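Side-chain contacts in chemotactic transducer PctC (Pseudomonas aeruginosa, PDB 5LTV), which binds gamma-aminobutyrate (GABA) through its extracytoplasmic Cache-type sensor domain and probably passes this signal on to steer chemotaxis: residues P73-I78 with T103-P108; T136-D141 with K197-P202; P220-G225 with T250-L255. All coordinates share one frame; numbering follows the deposited sequence.

Contact 1. Residues P73-I78 with T103-P108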
loop_
_atom_site.group_PDB
_atom_site.type_symbol
_atom_site.label_atom_id
_atom_site.label_comp_id
_atom_site.label_asym_id
_atom_site.label_seq_id
_atom_site.Cartn_x
_atom_site.Cartn_y
_atom_site.Cartn_z
ATOM N N PRO A 73 -18.538 -15.624 14.082
ATOM C CA PRO A 73 -17.406 -15.509 13.146
ATOM C C PRO A 73 -16.685 -16.833 12.916
ATOM O O PRO A 73 -15.524 -16.987 13.265
ATOM C CB PRO A 73 -16.512 -14.490 13.853
ATOM C CG PRO A 73 -16.691 -14.814 15.323
ATOM C CD PRO A 73 -18.128 -15.350 15.471
ATOM N N ASP A 74 -17.392 -17.802 12.329
ATOM C CA ASP A 74 -16.825 -19.059 11.874
ATOM C C ASP A 74 -16.324 -18.905 10.436
ATOM O O ASP A 74 -16.485 -17.847 9.825
ATOM C CB ASP A 74 -17.858 -20.176 12.015
ATOM C CG ASP A 74 -19.099 -19.969 11.144
ATOM O OD1 ASP A 74 -19.205 -18.955 10.427
ATOM O OD2 ASP A 74 -20.012 -20.815 11.201
ATOM N N GLU A 75 -15.754 -19.988 9.871
ATOM C CA GLU A 75 -15.070 -19.914 8.582
ATOM C C GLU A 75 -16.019 -19.575 7.448
ATOM O O GLU A 75 -15.661 -18.842 6.511
ATOM C CB GLU A 75 -14.378 -21.246 8.271
ATOM C CG GLU A 75 -13.127 -21.514 9.061
ATOM C CD GLU A 75 -12.253 -20.283 9.177
ATOM O OE1 GLU A 75 -11.923 -19.668 8.132
ATOM O OE2 GLU A 75 -11.922 -19.922 10.325
ATOM N N ALA A 76 -17.200 -20.169 7.467
ATOM C CA ALA A 76 -18.135 -19.983 6.370
ATOM C C ALA A 76 -18.662 -18.551 6.340
ATOM O O ALA A 76 -18.808 -17.962 5.266
ATOM C CB ALA A 76 -19.269 -21.002 6.497
ATOM N N ASN A 77 -18.906 -17.960 7.512
ATOM C CA ASN A 77 -19.371 -16.579 7.571
ATOM C C ASN A 77 -18.283 -15.581 7.165
ATOM O O ASN A 77 -18.584 -14.561 6.522
ATOM C CB ASN A 77 -19.881 -16.254 8.964
ATOM C CG ASN A 77 -21.167 -16.952 9.265
ATOM O OD1 ASN A 77 -21.849 -17.411 8.347
ATOM N ND2 ASN A 77 -21.532 -17.027 10.552
ATOM N N ILE A 78 -17.031 -15.840 7.564
ATOM C CA ILE A 78 -15.920 -14.987 7.163
ATOM C C ILE A 78 -15.745 -15.034 5.645
ATOM O O ILE A 78 -15.573 -13.999 4.988
ATOM C CB ILE A 78 -14.628 -15.414 7.895
ATOM C CG1 ILE A 78 -14.618 -14.917 9.333
ATOM C CG2 ILE A 78 -13.368 -14.879 7.198
ATOM C CD1 ILE A 78 -13.701 -15.755 10.235
ATOM N N THR A 103 -5.219 -19.912 10.245
ATOM C CA THR A 103 -6.182 -20.074 9.163
ATOM C C THR A 103 -6.218 -18.816 8.306
ATOM O O THR A 103 -6.301 -17.704 8.821
ATOM C CB THR A 103 -7.564 -20.343 9.761
ATOM O OG1 THR A 103 -7.521 -21.524 10.602
ATOM C CG2 THR A 103 -8.632 -20.462 8.646
ATOM N N PHE A 104 -6.101 -18.991 6.999
ATOM C CA PHE A 104 -5.922 -17.893 6.072
ATOM C C PHE A 104 -7.045 -17.982 5.043
ATOM O O PHE A 104 -7.117 -18.959 4.282
ATOM C CB PHE A 104 -4.544 -17.980 5.416
ATOM C CG PHE A 104 -4.256 -16.855 4.445
ATOM C CD1 PHE A 104 -4.032 -15.567 4.910
ATOM C CD2 PHE A 104 -4.204 -17.096 3.074
ATOM C CE1 PHE A 104 -3.760 -14.535 4.026
ATOM C CE2 PHE A 104 -3.953 -16.081 2.185
ATOM C CZ PHE A 104 -3.727 -14.783 2.665
ATOM N N THR A 105 -7.926 -16.979 5.021
ATOM C CA THR A 105 -9.023 -16.926 4.055
ATOM C C THR A 105 -8.805 -15.733 3.139
ATOM O O THR A 105 -8.810 -14.591 3.592
ATOM C CB THR A 105 -10.379 -16.806 4.729
ATOM O OG1 THR A 105 -10.474 -17.790 5.743
ATOM C CG2 THR A 105 -11.500 -17.034 3.725
ATOM N N MET A 106 -8.622 -16.001 1.861
ATOM C CA MET A 106 -8.321 -15.004 0.861
ATOM C C MET A 106 -9.342 -15.070 -0.272
ATOM O O MET A 106 -9.658 -16.166 -0.750
ATOM C CB MET A 106 -6.966 -15.255 0.280
ATOM C CG MET A 106 -6.673 -14.369 -0.917
ATOM S SD MET A 106 -4.854 -14.357 -1.341
ATOM C CE MET A 106 -4.785 -15.776 -2.348
ATOM N N ARG A 107 -9.827 -13.894 -0.715
ATOM C CA ARG A 107 -10.733 -13.817 -1.877
ATOM C C ARG A 107 -10.275 -12.660 -2.751
ATOM O O ARG A 107 -9.854 -11.658 -2.212
ATOM C CB ARG A 107 -12.251 -13.684 -1.498
ATOM C CG ARG A 107 -12.748 -14.911 -0.680
ATOM C CD ARG A 107 -12.997 -16.161 -1.599
ATOM N NE ARG A 107 -13.588 -17.318 -0.924
ATOM C CZ ARG A 107 -12.912 -18.190 -0.128
ATOM N NH1 ARG A 107 -11.608 -18.077 0.193
ATOM N NH2 ARG A 107 -13.583 -19.184 0.369
ATOM N N PRO A 108 -10.241 -12.856 -4.107
ATOM C CA PRO A 108 -10.389 -14.161 -4.775
ATOM C C PRO A 108 -9.318 -15.148 -4.317
ATOM O O PRO A 108 -8.177 -14.734 -4.015
ATOM C CB PRO A 108 -10.215 -13.812 -6.272
ATOM C CG PRO A 108 -10.412 -12.351 -6.369
ATOM C CD PRO A 108 -9.852 -11.832 -5.090
#
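T105 is shared by two residues of the helix: I78 meets its CB, and the carboxylate of E75 comes near its OG1. I78 and T105 are buried but meet at one point, I78 CG2 lying 4.3 Å from T105 CB, where the first turn of helix 75-82 leans on edge strand 104-107 of the ligand-binding sheet. L96 of the neighbouring strand also packs against I78, and A79 and L82 of the helix close over T105. On the solvent side the exposed E75 reaches closer. It bends at chi2 (-42°), which swings its carboxylate across to the strand, so that OE1 comes 3.4 Å from T103 CG2. The two side chains meet from opposite directions, and the methyl is the part of T103 that the carboxylate touches. The same OE1 stands 3.4 Å from T105 OG1. The helix start is held by D74, the N-cap residue, whose OD1 accepts from N77 N (3.1 Å) from above the carboxylate plane. The other oxygen of E75, OE2, lies close to E98 OE1. This like-charged pair could raise the proton affinity of either carboxylate, while the nearby helix start would tend to stabilise E75 as an anion; the two influences would oppose each other.

Contact 2. Residues T136-D141 with K197-P202; sequences TEPFVD and KILLHP. With ABU (gamma-amino-butanoic acid), chain H; SO4 (sulfate ion), chain I.
E137 and K197 form the salt bridge of this contact, a long one: K197 NZ donates a weak hydrogen bond to E137 OE1 at 3.5 Å. The glutamate reaches out extended beyond CG (chi2 180°), whereas the lysine folds back on itself and meets it at about a right angle. Because K197 is modelled in two conformers, the link is tentative. Nearby, T136 OG1 donates to E137 O (2.9 Å) from above the carbonyl plane and accepts from A150 N, tying this bend to strand 147-157. Further along, V140 N holds sulfate O1 at 2.9 Å (N-H...O 153°); the ion, probably from the crystallisation liquor, is also bound by R121.

The arrangement is that of a tandem Cache sensor, with two five-stranded antiparallel sheets of the same 2-1-5-4-3 order. Strands 134-140 and 198-200 are outer strands of different sheets, so the contact bridges the two modules. One end of 136-141 belongs to the GABA pocket. F139 turns its ring edge to the ligand, with CE2 3.6 Å from the GABA carboxylate atom O. D141 OD2 lies 3.3 Å from the GABA nitrogen, and D141 OD1 accepts from G143 N and T144 N, two bonds that fix the rotation of the carboxylate.

Apolar packing fills in between the modules. P138 CD meets L199 CD2 at 3.9 Å, their side chains crossing at about a right angle, and P138 CG presses on L199 O at 3.2 Å. The same methyl, L199 CD2, also touches E137 CG at 4.0 Å, on the aliphatic part of the glutamate. L199 and L200 form a classic beta bulge opposite L191, and L171 of helix 171-178 packs against both P138 and L200.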
loop_
_atom_site.group_PDB
_atom_site.type_symbol
_atom_site.label_atom_id
_atom_site.label_comp_id
_atom_site.label_asym_id
_atom_site.label_seq_id
_atom_site.Cartn_x
_atom_site.Cartn_y
_atom_site.Cartn_z
ATOM N N THR A 136 1.794 -0.741 4.100
ATOM C CA THR A 136 3.120 -1.321 4.051
ATOM C C THR A 136 3.906 -0.744 2.877
ATOM O O THR A 136 3.345 -0.218 1.904
ATOM C CB THR A 136 3.027 -2.847 3.893
ATOM O OG1 THR A 136 2.740 -3.119 2.521
ATOM C CG2 THR A 136 1.928 -3.454 4.782
ATOM N N GLU A 137 5.224 -0.867 2.970
ATOM C CA GLU A 137 6.057 -0.684 1.794
ATOM C C GLU A 137 5.898 -1.903 0.872
ATOM O O GLU A 137 5.349 -2.939 1.274
ATOM C CB GLU A 137 7.514 -0.460 2.221
ATOM C CG GLU A 137 7.733 0.902 2.926
ATOM C CD GLU A 137 9.195 1.175 3.367
ATOM O OE1 GLU A 137 10.009 0.233 3.419
ATOM O OE2 GLU A 137 9.522 2.350 3.675
ATOM N N PRO A 138 6.330 -1.799 -0.380
ATOM C CA PRO A 138 6.191 -2.954 -1.288
ATOM C C PRO A 138 6.868 -4.200 -0.730
ATOM O O PRO A 138 7.885 -4.140 -0.030
ATOM C CB PRO A 138 6.864 -2.477 -2.585
ATOM C CG PRO A 138 6.646 -0.939 -2.560
ATOM C CD PRO A 138 6.823 -0.593 -1.075
ATOM N N PHE A 139 6.241 -5.340 -0.987
ATOM C CA PHE A 139 6.861 -6.627 -0.759
ATOM C C PHE A 139 6.396 -7.529 -1.890
ATOM O O PHE A 139 5.713 -7.082 -2.827
ATOM C CB PHE A 139 6.553 -7.170 0.651
ATOM C CG PHE A 139 5.086 -7.373 0.936
ATOM C CD1 PHE A 139 4.279 -6.296 1.372
ATOM C CD2 PHE A 139 4.516 -8.645 0.802
ATOM C CE1 PHE A 139 2.935 -6.480 1.638
ATOM C CE2 PHE A 139 3.189 -8.847 1.105
ATOM C CZ PHE A 139 2.377 -7.773 1.520
ATOM N N VAL A 140 6.812 -8.790 -1.822
ATOM C CA VAL A 140 6.542 -9.790 -2.848
ATOM C C VAL A 140 5.417 -10.690 -2.362
ATOM O O VAL A 140 5.563 -11.377 -1.337
ATOM C CB VAL A 140 7.794 -10.634 -3.156
ATOM C CG1 VAL A 140 7.442 -11.777 -4.152
ATOM C CG2 VAL A 140 8.925 -9.787 -3.708
ATOM N N ASP A 141 4.314 -10.728 -3.106
ATOM C CA ASP A 141 3.199 -11.634 -2.784
ATOM C C ASP A 141 3.678 -13.083 -2.678
ATOM O O ASP A 141 4.323 -13.596 -3.593
ATOM C CB ASP A 141 2.144 -11.496 -3.867
ATOM C CG ASP A 141 0.881 -12.275 -3.601
ATOM O OD1 ASP A 141 0.917 -13.488 -3.315
ATOM O OD2 ASP A 141 -0.187 -11.644 -3.737
ATOM N N LYS A 197 13.750 5.341 0.203
ATOM C CA LYS A 197 13.386 4.061 -0.418
ATOM C C LYS A 197 12.373 4.268 -1.545
ATOM O O LYS A 197 11.271 4.774 -1.309
ATOM C CB LYS A 197 12.805 3.098 0.620
ATOM C CG LYS A 197 12.419 1.710 0.067
ATOM C CD LYS A 197 13.611 0.765 0.033
ATOM C CE LYS A 197 13.517 -0.267 1.155
ATOM N NZ LYS A 197 13.353 0.371 2.508
ATOM N N ILE A 198 12.736 3.848 -2.758
ATOM C CA ILE A 198 11.843 3.936 -3.909
ATOM C C ILE A 198 10.725 2.901 -3.774
ATOM O O ILE A 198 10.981 1.697 -3.701
ATOM C CB ILE A 198 12.614 3.732 -5.224
ATOM C CG1 ILE A 198 13.682 4.815 -5.399
ATOM C CG2 ILE A 198 11.654 3.712 -6.417
ATOM C CD1 ILE A 198 14.436 4.671 -6.695
ATOM N N LEU A 199 9.479 3.368 -3.821
ATOM C CA LEU A 199 8.282 2.567 -3.585
ATOM C C LEU A 199 7.531 2.251 -4.861
ATOM O O LEU A 199 7.011 1.148 -5.021
ATOM C CB LEU A 199 7.324 3.303 -2.639
ATOM C CG LEU A 199 7.954 3.939 -1.403
ATOM C CD1 LEU A 199 6.920 4.770 -0.722
ATOM C CD2 LEU A 199 8.551 2.880 -0.482
ATOM N N LEU A 200 7.414 3.228 -5.744
ATOM C CA LEU A 200 6.826 3.035 -7.051
ATOM C C LEU A 200 7.724 3.735 -8.035
ATOM O O LEU A 200 8.266 4.801 -7.719
ATOM C CB LEU A 200 5.482 3.641 -7.144
ATOM C CG LEU A 200 4.373 3.275 -6.153
ATOM C CD1 LEU A 200 3.235 4.273 -6.338
ATOM C CD2 LEU A 200 3.949 1.839 -6.341
ATOM N N HIS A 201 7.845 3.170 -9.237
ATOM C CA HIS A 201 8.702 3.731 -10.285
ATOM C C HIS A 201 8.366 3.115 -11.641
ATOM O O HIS A 201 8.155 1.903 -11.744
ATOM C CB HIS A 201 10.188 3.508 -9.949
ATOM C CG HIS A 201 11.112 4.468 -10.628
ATOM N ND1 HIS A 201 11.385 4.408 -11.980
ATOM C CD2 HIS A 201 11.796 5.537 -10.153
ATOM C CE1 HIS A 201 12.210 5.389 -12.306
ATOM N NE2 HIS A 201 12.472 6.094 -11.217
ATOM N N PRO A 202 8.284 3.914 -12.698
ATOM C CA PRO A 202 8.006 3.337 -14.024
ATOM C C PRO A 202 9.060 2.315 -14.468
ATOM O O PRO A 202 8.756 1.388 -15.236
ATOM C CB PRO A 202 7.969 4.567 -14.933
ATOM C CG PRO A 202 7.625 5.714 -13.977
ATOM C CD PRO A 202 8.312 5.386 -12.706
HETATM N N ABU H . -2.413 -11.976 -1.330
HETATM C CD ABU H . -0.999 -12.098 -0.881
HETATM C CB ABU H . -0.859 -12.923 0.370
HETATM C CG ABU H . -0.070 -12.229 1.468
HETATM C C ABU H . 1.388 -12.568 1.720
HETATM O O ABU H . 2.224 -12.322 0.814
HETATM O OXT ABU H . 1.701 -13.013 2.860
HETATM S S SO4 I . 8.946 -10.544 0.977
HETATM O O1 SO4 I . 9.035 -9.575 -0.100
HETATM O O2 SO4 I . 9.855 -10.157 2.057
HETATM O O3 SO4 I . 9.257 -11.878 0.437
HETATM O O4 SO4 I . 7.593 -10.593 1.498
#

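Contact 3. Residues P220-G225 with T250-L255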
loop_
_atom_site.group_PDB
_atom_site.type_symbol
_atom_site.label_atom_id
_atom_site.label_comp_id
_atom_site.label_asym_id
_atom_site.label_seq_id
_atom_site.Cartn_x
_atom_site.Cartn_y
_atom_site.Cartn_z
ATOM N N PRO A 220 19.479 13.282 -5.482
ATOM C CA PRO A 220 18.944 14.510 -4.884
ATOM C C PRO A 220 18.510 14.282 -3.449
ATOM O O PRO A 220 18.151 13.174 -3.046
ATOM C CB PRO A 220 17.740 14.839 -5.773
ATOM C CG PRO A 220 17.271 13.523 -6.235
ATOM C CD PRO A 220 18.496 12.638 -6.370
ATOM N N ASN A 221 18.559 15.352 -2.669
ATOM C CA ASN A 221 18.183 15.281 -1.268
ATOM C C ASN A 221 16.683 15.514 -1.157
ATOM O O ASN A 221 16.135 16.403 -1.813
ATOM C CB ASN A 221 18.964 16.303 -0.434
ATOM C CG ASN A 221 20.431 16.406 -0.845
ATOM O OD1 ASN A 221 20.962 17.506 -1.027
ATOM N ND2 ASN A 221 21.091 15.262 -0.994
ATOM N N ILE A 222 16.018 14.702 -0.346
ATOM C CA ILE A 222 14.568 14.787 -0.274
ATOM C C ILE A 222 14.161 15.983 0.575
ATOM O O ILE A 222 13.997 15.866 1.798
ATOM C CB ILE A 222 13.960 13.488 0.278
ATOM C CG1 ILE A 222 14.445 12.282 -0.531
ATOM C CG2 ILE A 222 12.442 13.583 0.263
ATOM C CD1 ILE A 222 13.730 10.993 -0.182
ATOM N N VAL A 223 13.986 17.134 -0.066
ATOM C CA VAL A 223 13.404 18.321 0.552
ATOM C C VAL A 223 12.196 18.749 -0.269
ATOM O O VAL A 223 12.314 18.892 -1.489
ATOM C CB VAL A 223 14.399 19.489 0.653
ATOM C CG1 VAL A 223 15.086 19.719 -0.693
ATOM C CG2 VAL A 223 13.640 20.728 1.081
ATOM N N PRO A 224 11.003 18.975 0.365
ATOM C CA PRO A 224 9.857 19.547 -0.371
ATOM C C PRO A 224 10.246 20.774 -1.202
ATOM O O PRO A 224 10.880 21.713 -0.692
ATOM C CB PRO A 224 8.865 19.909 0.748
ATOM C CG PRO A 224 9.192 18.978 1.869
ATOM C CD PRO A 224 10.673 18.675 1.773
ATOM N N GLY A 225 9.902 20.750 -2.504
ATOM C CA GLY A 225 10.203 21.817 -3.436
ATOM C C GLY A 225 10.962 21.316 -4.656
ATOM O O GLY A 225 11.039 20.111 -4.928
ATOM N N THR A 250 5.724 8.831 5.756
ATOM C CA THR A 250 5.896 10.090 5.038
ATOM C C THR A 250 6.432 9.706 3.661
ATOM O O THR A 250 7.587 9.301 3.525
ATOM C CB THR A 250 6.849 11.043 5.758
ATOM O OG1 THR A 250 6.424 11.173 7.101
ATOM C CG2 THR A 250 6.835 12.420 5.113
ATOM N N TRP A 251 5.591 9.802 2.654
ATOM C CA TRP A 251 5.968 9.410 1.322
ATOM C C TRP A 251 5.789 10.595 0.396
ATOM O O TRP A 251 4.924 11.445 0.610
ATOM C CB TRP A 251 5.143 8.235 0.820
ATOM C CG TRP A 251 5.360 6.978 1.534
ATOM C CD1 TRP A 251 6.330 6.678 2.398
ATOM C CD2 TRP A 251 4.586 5.762 1.377
ATOM N NE1 TRP A 251 6.222 5.364 2.848
ATOM C CE2 TRP A 251 5.151 4.779 2.208
ATOM C CE3 TRP A 251 3.478 5.418 0.612
ATOM C CZ2 TRP A 251 4.646 3.466 2.310
ATOM C CZ3 TRP A 251 2.967 4.100 0.715
ATOM C CH2 TRP A 251 3.561 3.152 1.547
ATOM N N TYR A 252 6.644 10.657 -0.615
ATOM C CA TYR A 252 6.678 11.808 -1.497
ATOM C C TYR A 252 6.432 11.368 -2.924
ATOM O O TYR A 252 6.873 10.279 -3.336
ATOM C CB TYR A 252 8.031 12.526 -1.439
ATOM C CG TYR A 252 8.358 13.163 -0.116
ATOM C CD1 TYR A 252 8.898 12.413 0.902
ATOM C CD2 TYR A 252 8.166 14.531 0.093
ATOM C CE1 TYR A 252 9.218 12.985 2.127
ATOM C CE2 TYR A 252 8.495 15.126 1.303
ATOM C CZ TYR A 252 9.023 14.333 2.328
ATOM O OH TYR A 252 9.374 14.850 3.557
ATOM N N VAL A 253 5.701 12.215 -3.647
ATOM C CA VAL A 253 5.675 12.193 -5.102
ATOM C C VAL A 253 6.922 12.898 -5.608
ATOM O O VAL A 253 7.182 14.061 -5.258
ATOM C CB VAL A 253 4.408 12.867 -5.642
ATOM C CG1 VAL A 253 4.511 13.042 -7.155
ATOM C CG2 VAL A 253 3.195 12.051 -5.285
ATOM N N ALA A 254 7.710 12.197 -6.412
ATOM C CA ALA A 254 8.870 12.789 -7.073
ATOM C C ALA A 254 8.529 12.993 -8.539
ATOM O O ALA A 254 8.080 12.047 -9.199
ATOM C CB ALA A 254 10.118 11.904 -6.935
ATOM N N LEU A 255 8.713 14.222 -9.035
ATOM C CA LEU A 255 8.542 14.544 -10.446
ATOM C C LEU A 255 9.903 14.816 -11.067
ATOM O O LEU A 255 10.693 15.596 -10.521
ATOM C CB LEU A 255 7.664 15.773 -10.657
ATOM C CG LEU A 255 6.237 15.762 -10.162
ATOM C CD1 LEU A 255 5.540 17.077 -10.470
ATOM C CD2 LEU A 255 5.507 14.623 -10.799
#
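Y252, on strand 251-256, receives I222 over one ring face and P224 at its edge. The strand is the central one of the second Cache sheet, and I222 is the centre of an inverse gamma turn in the loop leading to strand 225-228. From CB, which points toward that loop, the tyrosine runs out with CG anti to its carbonyl carbon (chi1 -65°). CG already lies 4.1 Å from I222 CG2. Next along the ring, CD1 and CE1 each come within 3.8 Å of the same methyl, and CZ follows at 4.1 Å. Together these atoms make a CH-pi contact: I222 CG2 sits 3.9 Å from the ring centroid and only 15° off the normal. Strand 237-242 adds F240 and P242 to the surroundings of the tyrosine. The contact thus lays an irregular loop against the Y252 ring, at the surface, without any hydrogen bond between the two segments. The edge of the ring carries its last contact, P224 CG lying 4.0 Å from Y252 CE2 near the ring plane.

Overall arrangement
The three contacts follow one another along the chain and spread over both modules of the double Cache fold. Contact 1 closes an outer edge of the first sheet; contact 2 joins the opposite outer strand of that sheet to an edge of the second; contact 3 sets a loop against the second sheet's central strand. Centres of contacts 1 and 2 are 27 Å apart, those of 1 and 3 are 40 Å apart on opposite sides of the chain's centre. Contacts 2 and 3, 16 Å between centres, touch where W251 packs on L199, E137 and T136. Segment 136-141 gives F139 and D141 to the GABA pocket and strand 104-107 gives M106, so contact 2 joins the pocket-bearing module to the second.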